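Local coordinates for SVS_variant_AS1 (Streptomyces sp. CWA1, PDB 6TJA), which probably cyclises geranylgeranyl diphosphate to the spirocyclic diterpene spiroviolene, as an engineered variant of a reconstructed ancestral terpene cyclase, at residues 67-70 against 71-74; 142-145 against 146-150; 151-154 against 155-159. All coordinates share one frame; numbering follows the deposited sequence.

Contact 1 of 3, residues 67-70 against 71-74; sequences AADE and DRLL
Asp69 reaches forward over the start of helix 70-91, where its OD1 accepts from Asp71 N at 3.0 Å. This is a capping bond from the N-cap position, with an N-H...O angle of 150°. The donor meets OD1 from above the carboxylate plane. A chi1 of -167° puts CG beside the carbonyl carbon, and from there OD1 reaches the amide of Asp71. The carbonyl of the same residue starts the backbone bonding: Asp69 O takes Arg72 N at 2.9 Å, and Leu73 N adds a weak, longer bond. One residue further along, Leu74 N donates to Glu70 O at 2.9 Å, and the helix is under way.

Arg72 crosses Asp69 at about a right angle. Its extended chain brings CD to 3.8 Å from Asp69 CB, while Asp69 OD2 lies at the edge of the guanidinium, 4.1 Å from NE and beyond a salt bridge. On another side of the turn Ala67 CB meets Leu73 CB at 4.3 Å, a small apolar contact.

Further out, Arg72 NH1 donates to Ile197 O. Two arginines next to or on helix 25-38 receive the other acids: Arg24 pairs with Glu70 and Arg31 with Asp71.

Asp69 OD1 and Asp71 OD2 come within 3.7 Å, an approach of like charges that the amide of Asp71, Arg31 and the nearby guanidinium of Arg72 would be expected to offset. Negative side chains gathered at this N-terminus should also interact favourably with the helix dipole.

Contact 2 of 3, residues 142-145 against 146-150; sequences TPTQ and VRRFV
Thr144 and Arg148 run side by side, one turn apart and pointing the same way. Thr144 sets its methyl anti to the backbone N, and CG2 comes obliquely to 3.6 Å from Arg148 NE. The arginine stays straight from CG to NE, its CG 3.3 Å from Thr144 O, and its guanidinium is gripped by Glu196, Asp205 and Val203 O. Shortened to an alanine, this position would probably leave Glu196 and Asp205 without their cationic mate and the Thr144 methyl without its neighbour. Arg147 behaves otherwise: its CG lies against Pro143 O, and beyond it the bends at chi2 and chi3 (-56° and -72°) lead the guanidinium away to a salt bridge with Glu115.

Thr142 and Gln145 close a capping box at the start of helix 143-169. Gln145 N donates to Thr142 OG1 at 3.2 Å, Thr142 N returns a bond to Gln145 OE1 at 2.9 Å, in the carbonyl plane on a lone pair, and Thr142 OG1 is also hydrogen-bonded to Glu202 OE2. Val146 N to Thr142 O, nearly straight at 175°, begins the helical ladder.

Around this turn, Val150 and Phe149 pack on Leu114 of helix 100-115. Phe149 also meets Phe137 of helix 126-140 and the engineered Phe79 of helix 70-91 edge-to-face, and Arg147 packs on His209 of the second subunit.

Contact 3 of 3, residues 151-154 against 155-159; sequences HAHR and AWLSG
Ala155, Trp156, Leu157 and Ser158 donate in turn to the carbonyls of His151, Ala152, His153 and Arg154, an unbroken i to i+4 ladder whose straightest rung, Leu157 N to His153 O, is 3.1 Å long with an N-H...O angle of 169°.

The main side-chain contact is between His153 and Trp156, which leave the helix side by side. Their rings form a T-shaped pair: the six-membered ring of Trp156 turns its edge to the face of His153, with centroids 5.2 Å apart and planes at 78°. The atom at the point of contact is Trp156 CZ3, 3.6 Å from His153 NE2 and set toward the rim of the imidazole. Both residues hold CG anti to the backbone N, which is how the two rings come to lie next to each other.

Leu157 touches both rings, one methyl to each. CD1 reaches His153 ND1 at 3.7 Å, while CD2 lies over a face of the indole. The imidazole is further fixed by a hydrogen bond between ND1 and Gln111 OE1; since Gln111 NE2 donates to Val150 O, the proton of this bond probably sits on ND1.

Elsewhere on the helix Ala155 and Ser158 pack against Arg154 of the second subunit, and the two copies of His151 stack on each other. Trp156 faces inward, against Trp82 and the engineered Leu83 of helix 70-91 and Pro190 of helix 188-192. An aromatic cluster among such helices suits the class I terpene synthase fold, an all-helical bundle whose active-site cavity is typically lined by aromatic side chains.

In the fold
Contacts 2 and 3 are successive lengths of helix 143-169, their centres 14 Å apart, and both touch the second subunit. Contact 1 opens helix 70-91 on the outer part of the fold, with its nearest atoms about 5 Å from contact 2 and about 14 Å from contact 3. Contacts 1 and 2 are partly buried helix starts rich in charge, one capped by an aspartate, the other by a threonine–glutamine box. Contact 3 is buried nearer the centre of the chain, where aromatic and aliphatic packing dominates and Arg154 makes a long, weak ion pair with Glu115. Helix 70-91 ties all three together, since farther along it meets side chains of both later contacts.

Contact 1 of 3, residues 67-70 against 71-74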
ATOM      1  N   ALA A  67     -21.707  12.762  11.098  1.00 27.92           N
ATOM      2  CA  ALA A  67     -20.648  13.644  10.560  1.00 30.89           C
ATOM      3  C   ALA A  67     -21.084  15.102  10.729  1.00 32.02           C
ATOM      4  O   ALA A  67     -22.146  15.474  10.156  1.00 29.71           O
ATOM      5  CB  ALA A  67     -20.410  13.313   9.111  1.00 32.22           C
ATOM      6  N   ALA A  68     -20.304  15.891  11.475  1.00 32.99           N
ATOM      7  CA  ALA A  68     -20.683  17.260  11.901  1.00 34.42           C
ATOM      8  C   ALA A  68     -20.558  18.212  10.710  1.00 35.76           C
ATOM      9  O   ALA A  68     -21.379  19.138  10.606  1.00 40.80           O
ATOM     10  CB  ALA A  68     -19.842  17.690  13.092  1.00 32.87           C
ATOM     11  N   ASP A  69     -19.606  17.958   9.822  1.00 37.38           N
ATOM     12  CA  ASP A  69     -19.292  18.763   8.652  1.00 35.74           C
ATOM     13  C   ASP A  69     -19.714  18.115   7.351  1.00 37.39           C
ATOM     14  O   ASP A  69     -19.138  17.160   6.924  1.00 32.36           O
ATOM     15  CB  ASP A  69     -17.798  18.984   8.619  1.00 36.15           C
ATOM     16  CG  ASP A  69     -17.382  20.030   7.656  1.00 37.13           C
ATOM     17  OD1 ASP A  69     -18.130  20.386   6.770  1.00 33.07           O
ATOM     18  OD2 ASP A  69     -16.264  20.496   7.803  1.00 41.97           O
ATOM     19  N   GLU A  70     -20.683  18.726   6.710  1.00 37.87           N
ATOM     20  CA  GLU A  70     -21.218  18.260   5.467  1.00 40.65           C
ATOM     21  C   GLU A  70     -20.215  18.174   4.344  1.00 36.28           C
ATOM     22  O   GLU A  70     -20.366  17.404   3.445  1.00 32.10           O
ATOM     23  CB  GLU A  70     -22.294  19.202   5.048  1.00 45.08           C
ATOM     24  CG  GLU A  70     -23.640  18.593   4.970  1.00 53.27           C
ATOM     25  CD  GLU A  70     -24.725  19.617   5.172  1.00 53.15           C
ATOM     26  OE1 GLU A  70     -25.205  19.725   6.291  1.00 56.53           O
ATOM     27  OE2 GLU A  70     -25.085  20.305   4.217  1.00 48.34           O
ATOM     28  N   ASP A  71     -19.214  19.012   4.387  1.00 32.92           N
ATOM     29  CA  ASP A  71     -18.240  18.964   3.352  1.00 36.98           C
ATOM     30  C   ASP A  71     -17.397  17.723   3.485  1.00 35.61           C
ATOM     31  O   ASP A  71     -16.905  17.236   2.529  1.00 34.29           O
ATOM     32  CB  ASP A  71     -17.354  20.197   3.338  1.00 38.07           C
ATOM     33  CG  ASP A  71     -18.118  21.481   3.228  1.00 40.01           C
ATOM     34  OD1 ASP A  71     -19.177  21.553   2.638  1.00 39.48           O
ATOM     35  OD2 ASP A  71     -17.625  22.450   3.753  1.00 43.11           O
ATOM     36  N   ARG A  72     -17.229  17.228   4.688  1.00 32.78           N
ATOM     37  CA  ARG A  72     -16.419  15.998   4.906  1.00 31.37           C
ATOM     38  C   ARG A  72     -17.210  14.788   4.414  1.00 29.81           C
ATOM     39  O   ARG A  72     -16.607  13.922   3.782  1.00 28.06           O
ATOM     40  CB  ARG A  72     -16.018  15.838   6.366  1.00 31.94           C
ATOM     41  CG  ARG A  72     -14.966  16.835   6.821  1.00 35.14           C
ATOM     42  CD  ARG A  72     -14.770  16.662   8.311  1.00 34.81           C
ATOM     43  NE  ARG A  72     -13.689  17.471   8.824  1.00 35.42           N
ATOM     44  CZ  ARG A  72     -12.472  17.048   9.164  1.00 39.43           C
ATOM     45  NH1 ARG A  72     -12.065  15.789   8.978  1.00 36.26           N
ATOM     46  NH2 ARG A  72     -11.639  17.936   9.674  1.00 36.17           N
ATOM     47  N   LEU A  73     -18.521  14.751   4.668  1.00 29.29           N
ATOM     48  CA  LEU A  73     -19.387  13.644   4.203  1.00 29.43           C
ATOM     49  C   LEU A  73     -19.475  13.718   2.682  1.00 31.57           C
ATOM     50  O   LEU A  73     -19.584  12.651   2.044  1.00 31.63           O
ATOM     51  CB  LEU A  73     -20.773  13.736   4.856  1.00 30.85           C
ATOM     52  CG  LEU A  73     -21.763  12.666   4.419  1.00 31.28           C
ATOM     53  CD1 LEU A  73     -21.205  11.263   4.683  1.00 33.43           C
ATOM     54  CD2 LEU A  73     -23.086  12.846   5.119  1.00 31.94           C
ATOM     55  N   LEU A  74     -19.461  14.931   2.116  1.00 31.11           N
ATOM     56  CA  LEU A  74     -19.510  15.081   0.644  1.00 31.82           C
ATOM     57  C   LEU A  74     -18.237  14.483   0.043  1.00 26.48           C
ATOM     58  O   LEU A  74     -18.356  13.669  -0.869  1.00 27.39           O
ATOM     59  CB  LEU A  74     -19.673  16.551   0.236  1.00 34.10           C
ATOM     60  CG  LEU A  74     -19.561  16.819  -1.265  1.00 35.50           C
ATOM     61  CD1 LEU A  74     -20.552  15.950  -2.039  1.00 34.99           C
ATOM     62  CD2 LEU A  74     -19.774  18.305  -1.553  1.00 38.27           C
TER

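Contact 2 of 3, residues 142-145 against 146-150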
ATOM      1  N   THR A 142      -5.964  15.412   8.575  1.00 30.46           N
ATOM      2  CA  THR A 142      -4.510  15.518   8.871  1.00 31.45           C
ATOM      3  C   THR A 142      -3.692  14.727   7.833  1.00 31.28           C
ATOM      4  O   THR A 142      -4.169  13.775   7.201  1.00 29.59           O
ATOM      5  CB  THR A 142      -4.202  15.109  10.314  1.00 31.41           C
ATOM      6  OG1 THR A 142      -4.373  13.686  10.355  1.00 34.66           O
ATOM      7  CG2 THR A 142      -5.077  15.845  11.318  1.00 32.08           C
ATOM      8  N   PRO A 143      -2.432  15.146   7.578  1.00 27.15           N
ATOM      9  CA  PRO A 143      -1.514  14.353   6.768  1.00 26.19           C
ATOM     10  C   PRO A 143      -1.525  12.867   7.190  1.00 27.41           C
ATOM     11  O   PRO A 143      -1.467  12.019   6.320  1.00 24.42           O
ATOM     12  CB  PRO A 143      -0.155  15.060   6.999  1.00 28.39           C
ATOM     13  CG  PRO A 143      -0.533  16.543   7.313  1.00 27.16           C
ATOM     14  CD  PRO A 143      -1.825  16.405   8.089  1.00 26.77           C
ATOM     15  N   THR A 144      -1.631  12.580   8.491  1.00 27.07           N
ATOM     16  CA  THR A 144      -1.710  11.192   9.018  1.00 28.87           C
ATOM     17  C   THR A 144      -2.936  10.491   8.432  1.00 28.54           C
ATOM     18  O   THR A 144      -2.799   9.374   7.926  1.00 27.09           O
ATOM     19  CB  THR A 144      -1.742  11.172  10.552  1.00 28.01           C
ATOM     20  OG1 THR A 144      -0.493  11.680  11.017  1.00 27.99           O
ATOM     21  CG2 THR A 144      -1.934   9.774  11.096  1.00 29.21           C
ATOM     22  N   GLN A 145      -4.101  11.128   8.473  1.00 28.09           N
ATOM     23  CA  GLN A 145      -5.351  10.479   8.003  1.00 29.03           C
ATOM     24  C   GLN A 145      -5.280  10.305   6.486  1.00 27.75           C
ATOM     25  O   GLN A 145      -5.706   9.242   6.003  1.00 24.91           O
ATOM     26  CB  GLN A 145      -6.580  11.289   8.384  1.00 28.53           C
ATOM     27  CG  GLN A 145      -6.832  11.341   9.880  1.00 30.62           C
ATOM     28  CD  GLN A 145      -7.895  12.373  10.175  1.00 33.74           C
ATOM     29  OE1 GLN A 145      -7.800  13.525   9.730  1.00 33.53           O
ATOM     30  NE2 GLN A 145      -8.937  11.946  10.876  1.00 28.66           N
ATOM     31  N   VAL A 146      -4.765  11.308   5.773  1.00 26.92           N
ATOM     32  CA  VAL A 146      -4.556  11.228   4.298  1.00 26.32           C
ATOM     33  C   VAL A 146      -3.650  10.018   3.983  1.00 27.23           C
ATOM     34  O   VAL A 146      -3.993   9.255   3.062  1.00 26.22           O
ATOM     35  CB  VAL A 146      -4.037  12.548   3.711  1.00 24.72           C
ATOM     36  CG1 VAL A 146      -3.577  12.391   2.277  1.00 23.31           C
ATOM     37  CG2 VAL A 146      -5.098  13.642   3.795  1.00 27.30           C
ATOM     38  N   ARG A 147      -2.589   9.777   4.749  1.00 27.72           N
ATOM     39  CA  ARG A 147      -1.684   8.647   4.446  1.00 28.85           C
ATOM     40  C   ARG A 147      -2.410   7.335   4.726  1.00 26.73           C
ATOM     41  O   ARG A 147      -2.206   6.389   3.969  1.00 28.91           O
ATOM     42  CB  ARG A 147      -0.382   8.721   5.236  1.00 32.93           C
ATOM     43  CG  ARG A 147       0.590   9.778   4.733  1.00 40.40           C
ATOM     44  CD  ARG A 147       0.993   9.686   3.270  1.00 39.83           C
ATOM     45  NE  ARG A 147       1.891   8.586   2.960  1.00 41.44           N
ATOM     46  CZ  ARG A 147       2.246   8.240   1.722  1.00 42.60           C
ATOM     47  NH1 ARG A 147       1.749   8.897   0.687  1.00 41.84           N
ATOM     48  NH2 ARG A 147       3.099   7.246   1.531  1.00 43.36           N
ATOM     49  N   ARG A 148      -3.218   7.279   5.777  1.00 26.14           N
ATOM     50  CA  ARG A 148      -4.028   6.079   6.078  1.00 27.08           C
ATOM     51  C   ARG A 148      -4.899   5.793   4.852  1.00 26.06           C
ATOM     52  O   ARG A 148      -4.961   4.612   4.468  1.00 23.94           O
ATOM     53  CB  ARG A 148      -4.825   6.259   7.373  1.00 28.14           C
ATOM     54  CG  ARG A 148      -3.959   6.328   8.626  1.00 27.92           C
ATOM     55  CD  ARG A 148      -4.763   6.632   9.880  1.00 27.84           C
ATOM     56  NE  ARG A 148      -3.931   6.733  11.067  1.00 29.04           N
ATOM     57  CZ  ARG A 148      -4.368   6.969  12.313  1.00 27.58           C
ATOM     58  NH1 ARG A 148      -5.659   7.098  12.575  1.00 28.25           N
ATOM     59  NH2 ARG A 148      -3.506   7.030  13.307  1.00 23.87           N
ATOM     60  N   PHE A 149      -5.464   6.830   4.215  1.00 24.23           N
ATOM     61  CA  PHE A 149      -6.364   6.658   3.040  1.00 25.52           C
ATOM     62  C   PHE A 149      -5.548   6.188   1.818  1.00 25.95           C
ATOM     63  O   PHE A 149      -5.951   5.201   1.131  1.00 23.08           O
ATOM     64  CB  PHE A 149      -7.178   7.912   2.720  1.00 24.77           C
ATOM     65  CG  PHE A 149      -8.040   7.709   1.501  1.00 24.93           C
ATOM     66  CD1 PHE A 149      -9.213   6.978   1.580  1.00 25.36           C
ATOM     67  CD2 PHE A 149      -7.622   8.150   0.248  1.00 25.29           C
ATOM     68  CE1 PHE A 149      -9.965   6.707   0.442  1.00 25.01           C
ATOM     69  CE2 PHE A 149      -8.380   7.887  -0.886  1.00 25.53           C
ATOM     70  CZ  PHE A 149      -9.546   7.171  -0.785  1.00 25.30           C
ATOM     71  N   VAL A 150      -4.415   6.858   1.584  1.00 22.98           N
ATOM     72  CA  VAL A 150      -3.504   6.581   0.448  1.00 24.70           C
ATOM     73  C   VAL A 150      -3.115   5.101   0.508  1.00 23.02           C
ATOM     74  O   VAL A 150      -3.114   4.434  -0.541  1.00 23.60           O
ATOM     75  CB  VAL A 150      -2.271   7.505   0.491  1.00 27.73           C
ATOM     76  CG1 VAL A 150      -1.149   6.988  -0.381  1.00 27.41           C
ATOM     77  CG2 VAL A 150      -2.617   8.940   0.133  1.00 28.87           C
TER

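Contact 3 of 3, residues 151-154 against 155-159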
ATOM      1  N   HIS A 151      -2.748   4.613   1.685  1.00 22.51           N
ATOM      2  CA  HIS A 151      -2.227   3.232   1.872  1.00 23.18           C
ATOM      3  C   HIS A 151      -3.369   2.218   1.682  1.00 22.69           C
ATOM      4  O   HIS A 151      -3.121   1.130   1.158  1.00 23.36           O
ATOM      5  CB  HIS A 151      -1.551   3.116   3.246  1.00 23.19           C
ATOM      6  CG  HIS A 151      -0.215   3.756   3.326  1.00 23.77           C
ATOM      7  ND1 HIS A 151       0.702   3.674   2.288  1.00 28.20           N
ATOM      8  CD2 HIS A 151       0.393   4.438   4.311  1.00 22.51           C
ATOM      9  CE1 HIS A 151       1.797   4.334   2.631  1.00 28.09           C
ATOM     10  NE2 HIS A 151       1.640   4.796   3.870  1.00 22.41           N
ATOM     11  N   ALA A 152      -4.569   2.544   2.138  1.00 21.72           N
ATOM     12  CA  ALA A 152      -5.773   1.696   1.978  1.00 23.99           C
ATOM     13  C   ALA A 152      -6.075   1.561   0.479  1.00 24.40           C
ATOM     14  O   ALA A 152      -6.405   0.424   0.025  1.00 23.18           O
ATOM     15  CB  ALA A 152      -6.957   2.274   2.733  1.00 22.84           C
ATOM     16  N   HIS A 153      -5.905   2.663  -0.235  1.00 21.68           N
ATOM     17  CA  HIS A 153      -6.099   2.778  -1.650  1.00 24.89           C
ATOM     18  C   HIS A 153      -5.165   1.892  -2.463  1.00 24.69           C
ATOM     19  O   HIS A 153      -5.589   1.240  -3.352  1.00 25.21           O
ATOM     20  CB  HIS A 153      -5.951   4.226  -2.045  1.00 24.65           C
ATOM     21  CG  HIS A 153      -6.455   4.561  -3.403  1.00 24.59           C
ATOM     22  ND1 HIS A 153      -5.679   4.462  -4.526  1.00 25.56           N
ATOM     23  CD2 HIS A 153      -7.626   5.089  -3.806  1.00 26.67           C
ATOM     24  CE1 HIS A 153      -6.357   4.890  -5.563  1.00 25.40           C
ATOM     25  NE2 HIS A 153      -7.538   5.279  -5.153  1.00 25.17           N
ATOM     26  N   ARG A 154      -3.891   1.885  -2.130  1.00 25.10           N
ATOM     27  CA  ARG A 154      -2.972   1.033  -2.814  1.00 24.24           C
ATOM     28  C   ARG A 154      -3.305  -0.411  -2.495  1.00 25.91           C
ATOM     29  O   ARG A 154      -3.181  -1.230  -3.323  1.00 26.08           O
ATOM     30  CB  ARG A 154      -1.502   1.319  -2.500  1.00 24.12           C
ATOM     31  CG  ARG A 154      -0.588   0.389  -3.283  1.00 26.27           C
ATOM     32  CD  ARG A 154       0.862   0.758  -3.465  1.00 27.95           C
ATOM     33  NE  ARG A 154       1.268   1.651  -2.452  1.00 37.99           N
ATOM     34  CZ  ARG A 154       1.735   2.861  -2.609  1.00 38.96           C
ATOM     35  NH1 ARG A 154       2.002   3.376  -3.760  1.00 49.18           N
ATOM     36  NH2 ARG A 154       2.006   3.512  -1.540  1.00 43.78           N
ATOM     37  N   ALA A 155      -3.758  -0.681  -1.288  1.00 24.19           N
ATOM     38  CA  ALA A 155      -4.101  -2.063  -0.878  1.00 24.92           C
ATOM     39  C   ALA A 155      -5.240  -2.580  -1.773  1.00 26.48           C
ATOM     40  O   ALA A 155      -5.100  -3.697  -2.293  1.00 24.19           O
ATOM     41  CB  ALA A 155      -4.425  -2.116   0.592  1.00 24.85           C
ATOM     42  N   TRP A 156      -6.266  -1.744  -2.024  1.00 23.78           N
ATOM     43  CA  TRP A 156      -7.418  -2.093  -2.891  1.00 24.14           C
ATOM     44  C   TRP A 156      -6.948  -2.337  -4.333  1.00 24.71           C
ATOM     45  O   TRP A 156      -7.358  -3.370  -4.945  1.00 23.34           O
ATOM     46  CB  TRP A 156      -8.508  -1.023  -2.794  1.00 26.04           C
ATOM     47  CG  TRP A 156      -9.378  -0.955  -4.007  1.00 26.87           C
ATOM     48  CD1 TRP A 156     -10.239  -1.909  -4.452  1.00 26.30           C
ATOM     49  CD2 TRP A 156      -9.472   0.138  -4.939  1.00 28.24           C
ATOM     50  NE1 TRP A 156     -10.829  -1.509  -5.610  1.00 25.06           N
ATOM     51  CE2 TRP A 156     -10.393  -0.250  -5.928  1.00 27.59           C
ATOM     52  CE3 TRP A 156      -8.852   1.382  -5.046  1.00 25.85           C
ATOM     53  CZ2 TRP A 156     -10.726   0.576  -6.996  1.00 24.57           C
ATOM     54  CZ3 TRP A 156      -9.169   2.189  -6.110  1.00 27.01           C
ATOM     55  CH2 TRP A 156     -10.071   1.773  -7.083  1.00 25.86           C
ATOM     56  N   LEU A 157      -6.108  -1.456  -4.881  1.00 23.87           N
ATOM     57  CA  LEU A 157      -5.563  -1.628  -6.245  1.00 22.76           C
ATOM     58  C   LEU A 157      -4.780  -2.946  -6.354  1.00 23.06           C
ATOM     59  O   LEU A 157      -4.993  -3.594  -7.368  1.00 22.67           O
ATOM     60  CB  LEU A 157      -4.721  -0.426  -6.655  1.00 24.41           C
ATOM     61  CG  LEU A 157      -5.499   0.875  -6.867  1.00 23.68           C
ATOM     62  CD1 LEU A 157      -4.540   2.038  -7.075  1.00 23.96           C
ATOM     63  CD2 LEU A 157      -6.457   0.756  -8.034  1.00 24.42           C
ATOM     64  N   SER A 158      -3.950  -3.329  -5.375  1.00 23.97           N
ATOM     65  CA  SER A 158      -3.219  -4.632  -5.339  1.00 26.40           C
ATOM     66  C   SER A 158      -4.181  -5.822  -5.364  1.00 24.70           C
ATOM     67  O   SER A 158      -3.818  -6.868  -5.891  1.00 24.33           O
ATOM     68  CB  SER A 158      -2.328  -4.754  -4.144  1.00 26.68           C
ATOM     69  OG  SER A 158      -1.407  -3.685  -4.155  1.00 31.89           O
ATOM     70  N   GLY A 159      -5.325  -5.708  -4.711  1.00 23.45           N
ATOM     71  CA  GLY A 159      -6.343  -6.770  -4.753  1.00 22.73           C
ATOM     72  C   GLY A 159      -6.894  -6.905  -6.156  1.00 23.39           C
ATOM     73  O   GLY A 159      -7.044  -8.047  -6.615  1.00 25.74           O
TER